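Local coordinates for protein salicylaldehyde dehydrogenase NahF (Pseudomonas putida, PDB 4JZ6) that probably catalyses the NAD+-dependent oxidation of salicylaldehyde to salicylate, a step in the breakdown of naphthalene, at residues Glu80-Leu85 with Leu131-Gln136; Ala89-Ser94 with Thr202-Glu207; Phe125-Ser130 with Glu458-Tyr463. All coordinates share one frame; numbering follows the deposited sequence.

Interaction 1 (Glu80-Leu85 with Leu131-Gln136); sequences ERRRLL and LATQIQ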
ATOM      1  N   GLU A  80      14.661   5.074  24.578  1.00 21.03           N
ATOM      2  CA  GLU A  80      15.561   6.045  23.977  1.00 22.88           C
ATOM      3  C   GLU A  80      14.925   6.756  22.783  1.00 23.85           C
ATOM      4  O   GLU A  80      15.101   7.961  22.611  1.00 25.59           O
ATOM      5  CB  GLU A  80      16.877   5.370  23.581  1.00 28.41           C
ATOM      6  CG  GLU A  80      17.918   6.304  22.995  1.00 35.24           C
ATOM      7  CD  GLU A  80      18.427   7.329  23.988  1.00 37.36           C
ATOM      8  OE1 GLU A  80      18.039   7.276  25.179  1.00 39.34           O
ATOM      9  OE2 GLU A  80      19.221   8.204  23.579  1.00 32.01           O
ATOM     10  N   ARG A  81      14.183   6.013  21.966  1.00 22.49           N
ATOM     11  CA  ARG A  81      13.480   6.607  20.832  1.00 19.58           C
ATOM     12  C   ARG A  81      12.477   7.662  21.297  1.00 35.63           C
ATOM     13  O   ARG A  81      12.424   8.768  20.757  1.00 19.64           O
ATOM     14  CB  ARG A  81      12.795   5.532  19.980  1.00 20.75           C
ATOM     15  CG  ARG A  81      13.633   5.087  18.781  1.00 28.72           C
ATOM     16  CD  ARG A  81      12.968   3.998  17.956  1.00 32.81           C
ATOM     17  NE  ARG A  81      13.110   2.679  18.566  1.00 51.31           N
ATOM     18  CZ  ARG A  81      12.094   1.937  19.004  1.00 65.85           C
ATOM     19  NH1 ARG A  81      10.845   2.376  18.896  1.00 61.44           N
ATOM     20  NH2 ARG A  81      12.328   0.745  19.546  1.00 73.53           N
ATOM     21  N   ARG A  82      11.697   7.319  22.315  1.00 19.49           N
ATOM     22  CA  ARG A  82      10.724   8.248  22.868  1.00 19.55           C
ATOM     23  C   ARG A  82      11.405   9.506  23.420  1.00 27.73           C
ATOM     24  O   ARG A  82      10.952  10.627  23.170  1.00 24.49           O
ATOM     25  CB  ARG A  82       9.888   7.564  23.950  1.00 19.53           C
ATOM     26  CG  ARG A  82       8.937   8.490  24.695  1.00 19.73           C
ATOM     27  CD  ARG A  82       8.091   7.711  25.684  1.00 19.77           C
ATOM     28  NE  ARG A  82       7.129   6.854  24.997  1.00 30.13           N
ATOM     29  CZ  ARG A  82       6.594   5.750  25.512  1.00 22.75           C
ATOM     30  NH1 ARG A  82       6.925   5.339  26.728  1.00 19.63           N
ATOM     31  NH2 ARG A  82       5.723   5.052  24.801  1.00 19.17           N
ATOM     32  N   ARG A  83      12.493   9.315  24.162  1.00 26.56           N
ATOM     33  CA  ARG A  83      13.207  10.433  24.774  1.00 31.96           C
ATOM     34  C   ARG A  83      13.703  11.394  23.699  1.00 34.29           C
ATOM     35  O   ARG A  83      13.522  12.609  23.792  1.00 21.74           O
ATOM     36  CB  ARG A  83      14.396   9.923  25.589  1.00 30.31           C
ATOM     37  CG  ARG A  83      14.799  10.841  26.729  1.00 36.75           C
ATOM     38  CD  ARG A  83      16.293  10.772  27.014  1.00 36.75           C
ATOM     39  NE  ARG A  83      17.055  11.552  26.041  1.00 39.35           N
ATOM     40  CZ  ARG A  83      18.073  11.075  25.334  1.00 34.68           C
ATOM     41  NH1 ARG A  83      18.460   9.823  25.505  1.00 32.62           N
ATOM     42  NH2 ARG A  83      18.712  11.851  24.465  1.00 31.74           N
ATOM     43  N   LEU A  84      14.325  10.823  22.672  1.00 29.17           N
ATOM     44  CA  LEU A  84      14.886  11.587  21.568  1.00 22.89           C
ATOM     45  C   LEU A  84      13.828  12.383  20.815  1.00 25.83           C
ATOM     46  O   LEU A  84      14.006  13.573  20.558  1.00 31.69           O
ATOM     47  CB  LEU A  84      15.638  10.653  20.617  1.00 23.96           C
ATOM     48  CG  LEU A  84      16.988  10.162  21.146  1.00 23.10           C
ATOM     49  CD1 LEU A  84      17.459   8.930  20.398  1.00 21.51           C
ATOM     50  CD2 LEU A  84      18.000  11.279  21.030  1.00 22.50           C
ATOM     51  N   LEU A  85      12.725  11.729  20.467  1.00 20.39           N
ATOM     52  CA  LEU A  85      11.660  12.390  19.725  1.00 21.96           C
ATOM     53  C   LEU A  85      11.004  13.495  20.547  1.00 21.77           C
ATOM     54  O   LEU A  85      10.716  14.575  20.034  1.00 23.09           O
ATOM     55  CB  LEU A  85      10.607  11.380  19.264  1.00 23.28           C
ATOM     56  CG  LEU A  85      10.772  10.761  17.877  1.00 23.12           C
ATOM     57  CD1 LEU A  85      12.082  11.192  17.234  1.00 19.56           C
ATOM     58  CD2 LEU A  85      10.670   9.252  17.970  1.00 18.78           C
ATOM     59  N   LEU A 131       4.198   6.764  20.716  1.00 26.33           N
ATOM     60  CA  LEU A 131       3.915   5.499  20.047  1.00 25.57           C
ATOM     61  C   LEU A 131       5.015   4.462  20.223  1.00 27.63           C
ATOM     62  O   LEU A 131       4.826   3.297  19.875  1.00 26.80           O
ATOM     63  CB  LEU A 131       3.658   5.723  18.551  1.00 22.38           C
ATOM     64  CG  LEU A 131       2.294   6.291  18.151  1.00 23.20           C
ATOM     65  CD1 LEU A 131       2.100   6.200  16.647  1.00 21.73           C
ATOM     66  CD2 LEU A 131       1.178   5.559  18.880  1.00 21.90           C
ATOM     67  N   ALA A 132       6.152   4.896  20.765  1.00 27.98           N
ATOM     68  CA  ALA A 132       7.353   4.066  20.881  1.00 22.49           C
ATOM     69  C   ALA A 132       7.087   2.676  21.449  1.00 21.93           C
ATOM     70  O   ALA A 132       7.589   1.674  20.928  1.00 22.12           O
ATOM     71  CB  ALA A 132       8.410   4.783  21.707  1.00 20.95           C
ATOM     72  N   THR A 133       6.292   2.622  22.509  1.00 17.96           N
ATOM     73  CA  THR A 133       5.956   1.355  23.140  1.00 18.05           C
ATOM     74  C   THR A 133       4.674   0.747  22.566  1.00 19.57           C
ATOM     75  O   THR A 133       4.248  -0.333  22.984  1.00 23.74           O
ATOM     76  CB  THR A 133       5.785   1.525  24.653  1.00 23.63           C
ATOM     77  OG1 THR A 133       4.693   2.411  24.920  1.00 18.53           O
ATOM     78  CG2 THR A 133       7.045   2.096  25.257  1.00 18.84           C
ATOM     79  N   GLN A 134       4.071   1.438  21.603  1.00 17.55           N
ATOM     80  CA  GLN A 134       2.764   1.053  21.081  1.00 17.36           C
ATOM     81  C   GLN A 134       2.844   0.394  19.710  1.00 19.29           C
ATOM     82  O   GLN A 134       1.827   0.015  19.136  1.00 27.29           O
ATOM     83  CB  GLN A 134       1.846   2.270  21.023  1.00 22.16           C
ATOM     84  CG  GLN A 134       1.538   2.859  22.376  1.00 28.49           C
ATOM     85  CD  GLN A 134       0.917   1.838  23.300  1.00 33.80           C
ATOM     86  OE1 GLN A 134      -0.197   1.366  23.061  1.00 42.37           O
ATOM     87  NE2 GLN A 134       1.641   1.477  24.355  1.00 26.08           N
ATOM     88  N   ILE A 135       4.052   0.265  19.178  1.00 20.40           N
ATOM     89  CA  ILE A 135       4.243  -0.454  17.927  1.00 16.91           C
ATOM     90  C   ILE A 135       4.231  -1.946  18.235  1.00 17.03           C
ATOM     91  O   ILE A 135       5.274  -2.558  18.468  1.00 17.16           O
ATOM     92  CB  ILE A 135       5.559  -0.046  17.239  1.00 20.30           C
ATOM     93  CG1 ILE A 135       5.558   1.462  16.965  1.00 21.12           C
ATOM     94  CG2 ILE A 135       5.754  -0.815  15.930  1.00 18.28           C
ATOM     95  CD1 ILE A 135       6.925   2.029  16.612  1.00 19.20           C
ATOM     96  N   GLN A 136       3.041  -2.531  18.241  1.00 20.95           N
ATOM     97  CA  GLN A 136       2.894  -3.896  18.721  1.00 22.81           C
ATOM     98  C   GLN A 136       2.360  -4.875  17.682  1.00 24.87           C
ATOM     99  O   GLN A 136       1.712  -4.490  16.709  1.00 27.99           O
ATOM    100  CB  GLN A 136       2.004  -3.907  19.964  1.00 24.17           C
ATOM    101  CG  GLN A 136       2.633  -3.207  21.158  1.00 19.02           C
ATOM    102  CD  GLN A 136       1.710  -3.158  22.352  1.00 23.06           C
ATOM    103  OE1 GLN A 136       1.811  -2.262  23.191  1.00 33.21           O
ATOM    104  NE2 GLN A 136       0.804  -4.123  22.439  1.00 18.09           N
TER
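Helix 80-85 runs past segment 131-136, which follows helix 111-130, most closely at Arg82 and Ala132, whose CA atoms are 5.7 Å apart. CB of Ala132 points at the helix and rests 3.9 Å from CB of Arg82, so the two backbones are spaced by methyl and methylene groups. Beyond this apolar foot the Arg82 chain leaves with CG anti to the backbone N (chi1 174°) and bends about the CG-CD bond, which swings the guanidinium along the end of helix 111-130. Its NH2 gives Thr133 OG1 a hydrogen bond of 2.8 Å, moderately bent at 149° and lying in the guanidinium plane. The Thr133 methyl, CG2, packs 3.3 Å from the same NH2 of Arg82, so hydroxyl and methyl both border the tip. Thr133 OG1 is shared: NE2 of Gln134 donates to it at 3.2 Å, an almost straight bond (169°) that ties the amide back onto the turn. Two further Arg82 bonds go to main-chain carbonyls, NE to Ala129 O and NH2 to Ser130 O, and together they would restrict the rotation of the guanidinium. Arg81 runs along the other flank of Ala132; its NH1 stays 3.9 Å from Ala132 O and bonds weakly to Val181 O, while its firmer partner is Val76 O, bonded by NH2. Ala132 and Leu85 both pack on Val181 of helix 170-181. An arginine of helix 78-94 thus hydrogen-bonds to last-turn carbonyls of helix 111-130 and to a threonine just beyond, tying helix to helix end within the aldehyde dehydrogenase fold.

Interaction 2 (Ala89-Ser94 with Thr202-Glu207); sequences ADVMES and TQCVQE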
ATOM      1  N   ALA A  89      10.646  17.776  19.680  1.00 21.57           N
ATOM      2  CA  ALA A  89       9.500  18.654  19.900  1.00 21.62           C
ATOM      3  C   ALA A  89       9.878  19.848  20.761  1.00 24.98           C
ATOM      4  O   ALA A  89       9.553  20.984  20.420  1.00 32.65           O
ATOM      5  CB  ALA A  89       8.348  17.893  20.524  1.00 21.14           C
ATOM      6  N   ASP A  90      10.567  19.596  21.870  1.00 22.80           N
ATOM      7  CA  ASP A  90      11.016  20.679  22.744  1.00 25.60           C
ATOM      8  C   ASP A  90      11.886  21.668  21.978  1.00 24.23           C
ATOM      9  O   ASP A  90      11.726  22.887  22.105  1.00 24.82           O
ATOM     10  CB  ASP A  90      11.815  20.126  23.926  1.00 28.51           C
ATOM     11  CG  ASP A  90      10.955  19.361  24.912  1.00 24.56           C
ATOM     12  OD1 ASP A  90       9.726  19.584  24.934  1.00 23.50           O
ATOM     13  OD2 ASP A  90      11.520  18.549  25.677  1.00 23.87           O
ATOM     14  N   VAL A  91      12.802  21.127  21.176  1.00 24.11           N
ATOM     15  CA  VAL A  91      13.748  21.940  20.415  1.00 27.34           C
ATOM     16  C   VAL A  91      13.057  22.765  19.329  1.00 28.36           C
ATOM     17  O   VAL A  91      13.402  23.929  19.110  1.00 28.67           O
ATOM     18  CB  VAL A  91      14.873  21.076  19.805  1.00 24.65           C
ATOM     19  CG1 VAL A  91      15.746  21.896  18.866  1.00 25.30           C
ATOM     20  CG2 VAL A  91      15.711  20.469  20.904  1.00 24.96           C
ATOM     21  N   MET A  92      12.077  22.169  18.657  1.00 23.83           N
ATOM     22  CA  MET A  92      11.320  22.904  17.651  1.00 23.75           C
ATOM     23  C   MET A  92      10.554  24.077  18.272  1.00 24.37           C
ATOM     24  O   MET A  92      10.500  25.168  17.703  1.00 29.43           O
ATOM     25  CB  MET A  92      10.353  21.987  16.910  1.00 22.87           C
ATOM     26  CG  MET A  92      11.013  20.845  16.170  1.00 28.57           C
ATOM     27  SD  MET A  92       9.897  20.166  14.928  1.00 23.77           S
ATOM     28  CE  MET A  92       9.910  21.498  13.728  1.00 40.64           C
ATOM     29  N   GLU A  93       9.958  23.853  19.439  1.00 24.07           N
ATOM     30  CA  GLU A  93       9.204  24.911  20.102  1.00 26.21           C
ATOM     31  C   GLU A  93      10.138  26.023  20.572  1.00 28.38           C
ATOM     32  O   GLU A  93       9.751  27.190  20.632  1.00 26.68           O
ATOM     33  CB  GLU A  93       8.375  24.348  21.261  1.00 24.26           C
ATOM     34  CG  GLU A  93       7.255  23.421  20.798  1.00 26.30           C
ATOM     35  CD  GLU A  93       6.496  22.774  21.946  1.00 26.59           C
ATOM     36  OE1 GLU A  93       7.015  22.768  23.081  1.00 30.31           O
ATOM     37  OE2 GLU A  93       5.378  22.267  21.710  1.00 23.70           O
ATOM     38  N   SER A  94      11.378  25.660  20.883  1.00 31.23           N
ATOM     39  CA  SER A  94      12.353  26.646  21.337  1.00 30.16           C
ATOM     40  C   SER A  94      12.801  27.544  20.191  1.00 31.12           C
ATOM     41  O   SER A  94      13.394  28.595  20.418  1.00 39.50           O
ATOM     42  CB  SER A  94      13.563  25.969  21.994  1.00 27.49           C
ATOM     43  OG  SER A  94      14.379  25.305  21.044  1.00 29.28           O
ATOM     44  N   THR A 202      15.476  20.156  10.119  1.00 24.11           N
ATOM     45  CA  THR A 202      16.563  19.194  10.199  1.00 25.48           C
ATOM     46  C   THR A 202      17.474  19.539  11.369  1.00 26.68           C
ATOM     47  O   THR A 202      17.813  18.675  12.179  1.00 25.31           O
ATOM     48  CB  THR A 202      17.401  19.175   8.908  1.00 30.21           C
ATOM     49  OG1 THR A 202      16.552  18.893   7.790  1.00 27.76           O
ATOM     50  CG2 THR A 202      18.501  18.116   8.995  1.00 24.96           C
ATOM     51  N   GLN A 203      17.859  20.809  11.456  1.00 27.42           N
ATOM     52  CA  GLN A 203      18.733  21.267  12.526  1.00 28.77           C
ATOM     53  C   GLN A 203      18.146  20.930  13.895  1.00 27.78           C
ATOM     54  O   GLN A 203      18.860  20.502  14.803  1.00 25.85           O
ATOM     55  CB  GLN A 203      18.992  22.768  12.414  1.00 27.10           C
ATOM     56  CG  GLN A 203      19.984  23.281  13.441  1.00 33.68           C
ATOM     57  CD  GLN A 203      20.052  24.790  13.479  1.00 35.94           C
ATOM     58  OE1 GLN A 203      19.568  25.468  12.571  1.00 36.21           O
ATOM     59  NE2 GLN A 203      20.646  25.328  14.536  1.00 41.15           N
ATOM     60  N   CYS A 204      16.838  21.113  14.033  1.00 25.04           N
ATOM     61  CA  CYS A 204      16.165  20.782  15.276  1.00 31.11           C
ATOM     62  C   CYS A 204      16.388  19.322  15.644  1.00 27.42           C
ATOM     63  O   CYS A 204      16.743  19.003  16.780  1.00 24.58           O
ATOM     64  CB  CYS A 204      14.678  21.082  15.165  1.00 24.01           C
ATOM     65  SG  CYS A 204      14.317  22.835  15.250  1.00 24.71           S
ATOM     66  N   VAL A 205      16.194  18.441  14.669  1.00 26.48           N
ATOM     67  CA  VAL A 205      16.423  17.020  14.878  1.00 24.62           C
ATOM     68  C   VAL A 205      17.874  16.751  15.285  1.00 23.68           C
ATOM     69  O   VAL A 205      18.135  15.919  16.163  1.00 23.53           O
ATOM     70  CB  VAL A 205      16.038  16.209  13.631  1.00 22.55           C
ATOM     71  CG1 VAL A 205      16.306  14.736  13.839  1.00 27.37           C
ATOM     72  CG2 VAL A 205      14.576  16.435  13.320  1.00 21.98           C
ATOM     73  N   GLN A 206      18.809  17.468  14.663  1.00 24.45           N
ATOM     74  CA  GLN A 206      20.221  17.329  15.007  1.00 32.79           C
ATOM     75  C   GLN A 206      20.476  17.694  16.466  1.00 25.56           C
ATOM     76  O   GLN A 206      21.172  16.971  17.180  1.00 29.73           O
ATOM     77  CB  GLN A 206      21.110  18.185  14.097  1.00 32.18           C
ATOM     78  CG  GLN A 206      22.602  18.054  14.414  1.00 34.81           C
ATOM     79  CD  GLN A 206      23.474  19.059  13.665  1.00 41.46           C
ATOM     80  OE1 GLN A 206      22.974  20.024  13.082  1.00 40.26           O
ATOM     81  NE2 GLN A 206      24.790  18.835  13.685  1.00 42.55           N
ATOM     82  N   GLU A 207      19.894  18.805  16.906  1.00 25.75           N
ATOM     83  CA  GLU A 207      20.118  19.307  18.260  1.00 26.25           C
ATOM     84  C   GLU A 207      19.395  18.506  19.344  1.00 28.17           C
ATOM     85  O   GLU A 207      19.691  18.659  20.531  1.00 26.06           O
ATOM     86  CB  GLU A 207      19.745  20.789  18.355  1.00 26.76           C
ATOM     87  CG  GLU A 207      20.499  21.650  17.363  1.00 27.54           C
ATOM     88  CD  GLU A 207      20.238  23.127  17.543  1.00 36.52           C
ATOM     89  OE1 GLU A 207      19.371  23.479  18.367  1.00 34.66           O
ATOM     90  OE2 GLU A 207      20.905  23.938  16.863  1.00 44.71           O
TER
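Val91 and Cys204 are brought together by their first torsions: CG1 of Val91 stands anti to its own backbone N (chi1 172°) and so reaches out to helix 202-207, while the thiol of Cys204 is anti to its carbonyl carbon (chi1 -75°) and leans toward Met92. The two helices pass at 8.6 Å between their axes with 129° between their directions, steeply inclined and closer to antiparallel than to parallel. Val91 CG1 makes most of the contacts. It sits 3.7 Å from Cys204 O and 3.9 Å from Cys204 CB, touching the carbonyl and the side chain of one residue at once. It also meets Glu207, whose OE1 is 4.0 Å away. Met92 offers its CG, 3.8 Å from Cys204 CB, and the sulfur of Cys204 lies 3.8 Å from Met92 CA, nearly against the backbone of helix 89-94. Phe99 of helix 96-107 touches both Met92 and Cys204. Toward solvent the chemistry turns polar. Glu207 extends beyond CG, and its OE2 takes a 2.7 Å bond from Gln203 NE2, arriving from above the carboxylate plane, while its OE1 pairs with Lys95 in a salt bridge. The opposite face of helix 202-207 lies on strand 215-218 through Thr202 and Val205, as the helix of a beta-alpha-beta crossover from strand 186-189 to strand 215-218. No hydrogen bond joins segments 89-94 and 202-207 directly, so van der Waals packing of small branched and sulfur-bearing groups holds them, and the charged Glu207, already satisfied by its own neighbours, merely borders a methyl.

Interaction 3 (Phe125-Ser130 with Glu458-Tyr463); sequences FREAAS and EAQAPY. With NK (salicylaldehyde), chain B; EDO (1,2-ethanediol), chain G.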
ATOM      1  N   PHE A 125       5.864  14.989  16.577  1.00 24.77           N
ATOM      2  CA  PHE A 125       7.002  14.366  17.243  1.00 19.06           C
ATOM      3  C   PHE A 125       6.636  13.807  18.611  1.00 21.17           C
ATOM      4  O   PHE A 125       7.161  12.774  19.012  1.00 21.33           O
ATOM      5  CB  PHE A 125       8.191  15.334  17.347  1.00 25.30           C
ATOM      6  CG  PHE A 125       9.065  15.340  16.127  1.00 20.02           C
ATOM      7  CD1 PHE A 125      10.049  14.379  15.962  1.00 19.71           C
ATOM      8  CD2 PHE A 125       8.887  16.292  15.131  1.00 19.94           C
ATOM      9  CE1 PHE A 125      10.845  14.369  14.827  1.00 19.89           C
ATOM     10  CE2 PHE A 125       9.681  16.285  13.992  1.00 21.98           C
ATOM     11  CZ  PHE A 125      10.661  15.320  13.843  1.00 20.11           C
ATOM     12  N   ARG A 126       5.741  14.474  19.331  1.00 19.18           N
ATOM     13  CA  ARG A 126       5.325  13.949  20.626  1.00 22.26           C
ATOM     14  C   ARG A 126       4.424  12.730  20.477  1.00 23.82           C
ATOM     15  O   ARG A 126       4.560  11.755  21.215  1.00 28.03           O
ATOM     16  CB  ARG A 126       4.647  15.019  21.466  1.00 19.66           C
ATOM     17  CG  ARG A 126       5.594  16.107  21.874  1.00 20.26           C
ATOM     18  CD  ARG A 126       5.082  16.880  23.051  1.00 20.78           C
ATOM     19  NE  ARG A 126       6.095  17.828  23.495  1.00 26.70           N
ATOM     20  CZ  ARG A 126       6.152  19.094  23.105  1.00 21.82           C
ATOM     21  NH1 ARG A 126       5.239  19.576  22.270  1.00 21.59           N
ATOM     22  NH2 ARG A 126       7.117  19.880  23.557  1.00 25.30           N
ATOM     23  N   GLU A 127       3.509  12.788  19.515  1.00 19.53           N
ATOM     24  CA  GLU A 127       2.626  11.666  19.236  1.00 18.06           C
ATOM     25  C   GLU A 127       3.461  10.478  18.802  1.00 17.81           C
ATOM     26  O   GLU A 127       3.256   9.356  19.275  1.00 19.35           O
ATOM     27  CB  GLU A 127       1.628  12.024  18.138  1.00 17.88           C
ATOM     28  CG  GLU A 127       0.534  10.987  17.942  1.00 17.60           C
ATOM     29  CD  GLU A 127      -0.434  10.937  19.115  1.00 20.29           C
ATOM     30  OE1 GLU A 127      -1.072   9.877  19.312  1.00 17.67           O
ATOM     31  OE2 GLU A 127      -0.561  11.955  19.838  1.00 18.15           O
ATOM     32  N   ALA A 128       4.407  10.727  17.901  1.00 17.82           N
ATOM     33  CA  ALA A 128       5.304   9.672  17.447  1.00 17.67           C
ATOM     34  C   ALA A 128       6.071   9.112  18.643  1.00 18.23           C
ATOM     35  O   ALA A 128       6.137   7.897  18.839  1.00 19.51           O
ATOM     36  CB  ALA A 128       6.257  10.195  16.386  1.00 17.81           C
ATOM     37  N   ALA A 129       6.621  10.014  19.454  1.00 21.53           N
ATOM     38  CA  ALA A 129       7.330   9.639  20.676  1.00 22.97           C
ATOM     39  C   ALA A 129       6.488   8.729  21.577  1.00 22.47           C
ATOM     40  O   ALA A 129       6.993   7.736  22.113  1.00 18.48           O
ATOM     41  CB  ALA A 129       7.755  10.873  21.429  1.00 19.06           C
ATOM     42  N   SER A 130       5.209   9.076  21.735  1.00 18.37           N
ATOM     43  CA  SER A 130       4.290   8.308  22.570  1.00 18.36           C
ATOM     44  C   SER A 130       4.110   6.902  22.037  1.00 26.82           C
ATOM     45  O   SER A 130       3.892   5.968  22.803  1.00 27.41           O
ATOM     46  CB  SER A 130       2.922   8.977  22.618  1.00 18.39           C
ATOM     47  OG  SER A 130       3.026  10.318  23.040  1.00 18.76           O
ATOM     48  N   GLU A 458      -5.333  16.076  13.175  1.00 20.67           N
ATOM     49  CA  GLU A 458      -4.873  15.770  14.526  1.00 19.28           C
ATOM     50  C   GLU A 458      -3.953  14.553  14.411  1.00 20.10           C
ATOM     51  O   GLU A 458      -4.159  13.697  13.559  1.00 24.79           O
ATOM     52  CB  GLU A 458      -6.085  15.508  15.439  1.00 21.66           C
ATOM     53  CG  GLU A 458      -7.061  16.692  15.514  1.00 26.62           C
ATOM     54  CD  GLU A 458      -8.280  16.432  16.393  1.00 31.22           C
ATOM     55  OE1 GLU A 458      -8.121  15.870  17.496  1.00 29.77           O
ATOM     56  OE2 GLU A 458      -9.404  16.796  15.978  1.00 35.21           O
ATOM     57  N   ALA A 459      -2.925  14.497  15.243  1.00 20.34           N
ATOM     58  CA  ALA A 459      -1.917  13.458  15.117  1.00 19.41           C
ATOM     59  C   ALA A 459      -2.430  12.084  15.562  1.00 20.81           C
ATOM     60  O   ALA A 459      -1.890  11.048  15.146  1.00 21.84           O
ATOM     61  CB  ALA A 459      -0.658  13.833  15.872  1.00 17.91           C
ATOM     62  N   GLN A 460      -3.468  12.071  16.398  1.00 17.88           N
ATOM     63  CA  GLN A 460      -4.076  10.814  16.845  1.00 19.21           C
ATOM     64  C   GLN A 460      -4.944  10.212  15.750  1.00 22.90           C
ATOM     65  O   GLN A 460      -5.348   9.048  15.832  1.00 27.78           O
ATOM     66  CB  GLN A 460      -4.975  11.023  18.065  1.00 17.91           C
ATOM     67  CG  GLN A 460      -4.538  12.086  19.015  1.00 18.23           C
ATOM     68  CD  GLN A 460      -5.053  13.452  18.654  1.00 24.25           C
ATOM     69  OE1 GLN A 460      -4.401  14.191  17.911  1.00 31.99           O
ATOM     70  NE2 GLN A 460      -6.223  13.811  19.188  1.00 20.00           N
ATOM     71  N   ALA A 461      -5.250  11.017  14.739  1.00 17.50           N
ATOM     72  CA  ALA A 461      -6.231  10.634  13.739  1.00 18.49           C
ATOM     73  C   ALA A 461      -5.551  10.442  12.404  1.00 17.35           C
ATOM     74  O   ALA A 461      -4.763  11.285  11.992  1.00 20.86           O
ATOM     75  CB  ALA A 461      -7.306  11.689  13.636  1.00 17.82           C
ATOM     76  N   PRO A 462      -5.863   9.333  11.718  1.00 17.26           N
ATOM     77  CA  PRO A 462      -5.230   9.010  10.438  1.00 17.19           C
ATOM     78  C   PRO A 462      -5.496  10.110   9.424  1.00 22.16           C
ATOM     79  O   PRO A 462      -6.625  10.606   9.348  1.00 17.61           O
ATOM     80  CB  PRO A 462      -5.938   7.719  10.012  1.00 17.20           C
ATOM     81  CG  PRO A 462      -7.241   7.758  10.706  1.00 17.37           C
ATOM     82  CD  PRO A 462      -6.953   8.397  12.036  1.00 19.36           C
ATOM     83  N   TYR A 463      -4.467  10.495   8.673  1.00 17.42           N
ATOM     84  CA  TYR A 463      -4.630  11.517   7.651  1.00 17.79           C
ATOM     85  C   TYR A 463      -4.255  10.997   6.263  1.00 24.61           C
ATOM     86  O   TYR A 463      -3.113  10.594   6.017  1.00 24.97           O
ATOM     87  CB  TYR A 463      -3.825  12.770   7.990  1.00 17.81           C
ATOM     88  CG  TYR A 463      -4.125  13.917   7.064  1.00 19.92           C
ATOM     89  CD1 TYR A 463      -5.173  14.789   7.329  1.00 23.88           C
ATOM     90  CD2 TYR A 463      -3.374  14.123   5.912  1.00 18.37           C
ATOM     91  CE1 TYR A 463      -5.461  15.843   6.476  1.00 24.98           C
ATOM     92  CE2 TYR A 463      -3.655  15.171   5.053  1.00 18.78           C
ATOM     93  CZ  TYR A 463      -4.698  16.027   5.338  1.00 22.79           C
ATOM     94  OH  TYR A 463      -4.971  17.072   4.484  1.00 23.80           O
TER
HETATM   95  OAH  NK B 501      -2.783  19.832   2.610  1.00 34.03           O
HETATM   96  CAD  NK B 501      -1.663  19.954   3.063  1.00 24.65           C
HETATM   97  CAA  NK B 501      -1.536  19.776   4.526  1.00 25.42           C
HETATM   98  CAC  NK B 501      -2.067  18.662   5.174  1.00 20.73           C
HETATM   99  CAG  NK B 501      -1.923  18.545   6.553  1.00 20.00           C
HETATM  100  CAI  NK B 501      -1.275  19.529   7.277  1.00 19.66           C
HETATM  101  CAE  NK B 501      -0.756  20.638   6.636  1.00 29.08           C
HETATM  102  CAB  NK B 501      -0.887  20.765   5.253  1.00 29.44           C
HETATM  103  OAF  NK B 501      -0.388  21.847   4.569  1.00 32.05           O
HETATM  104  C1  EDO G 506      -1.962  17.745  15.435  1.00 61.89           C
HETATM  105  O1  EDO G 506      -2.405  17.274  16.717  1.00 59.82           O
HETATM  106  C2  EDO G 506      -0.481  17.434  15.241  1.00 59.57           C
HETATM  107  O2  EDO G 506      -0.070  17.800  13.917  1.00 55.08           O
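Glu127 meets Ala459 and Gln460 from CB to its carboxylate. Its CB lies 3.7 Å from Ala459 CB, and CG, anti to the backbone N (chi1 -171°), is 3.7 Å from both the O and the CB of Ala459. A bend at CG then turns the carboxylate toward Gln460; the two side chains cross at about a right angle, their flat groups 46° apart. OE1 comes to 4.0 Å from Gln460 CA, and OE2 to 4.1 Å from Gln460 CG. Gln460 sends its amide elsewhere, NE2 donating to Glu458 OE1 at 3.3 Å and to Pro141 O of the second subunit. A leucine here lacks the amide, and would probably leave the Pro141 carbonyl of the second subunit and Glu458 OE1 without this donor. Ala459, within a type I turn from Glu458 to Ala461, bonds through its N to O1 of an ethanediol, likely from the crystallisation liquor. At the far end Tyr463 reaches the substrate, its OH 3.4 Å from CAC of salicylaldehyde. The glutamate therefore contributes mainly its aliphatic stem: contact here is dispersive, while hydrogen bonds serve the turn and the subunit interface.

In the fold
All three contacts are partly buried, but interaction 3 lies nearest the centre of the chain, about 14 Å from it, against 20 and 23 Å for interactions 2 and 1. Interactions 1 and 2 share helix 78-94, using adjoining portions of it; helix 111-130 carries one side of interaction 3 and leads straight into segment 131-136 of interaction 1. Arg126 links the last two by salt bridges to Asp90 and Glu93, while Leu85 packs on Ala129 between the first and third. Chemistry follows place: charged hydrogen bonding at the helix end, apolar packing against the crossover helix, and a loose touch to a turn that faces the second subunit and leads to the substrate pocket.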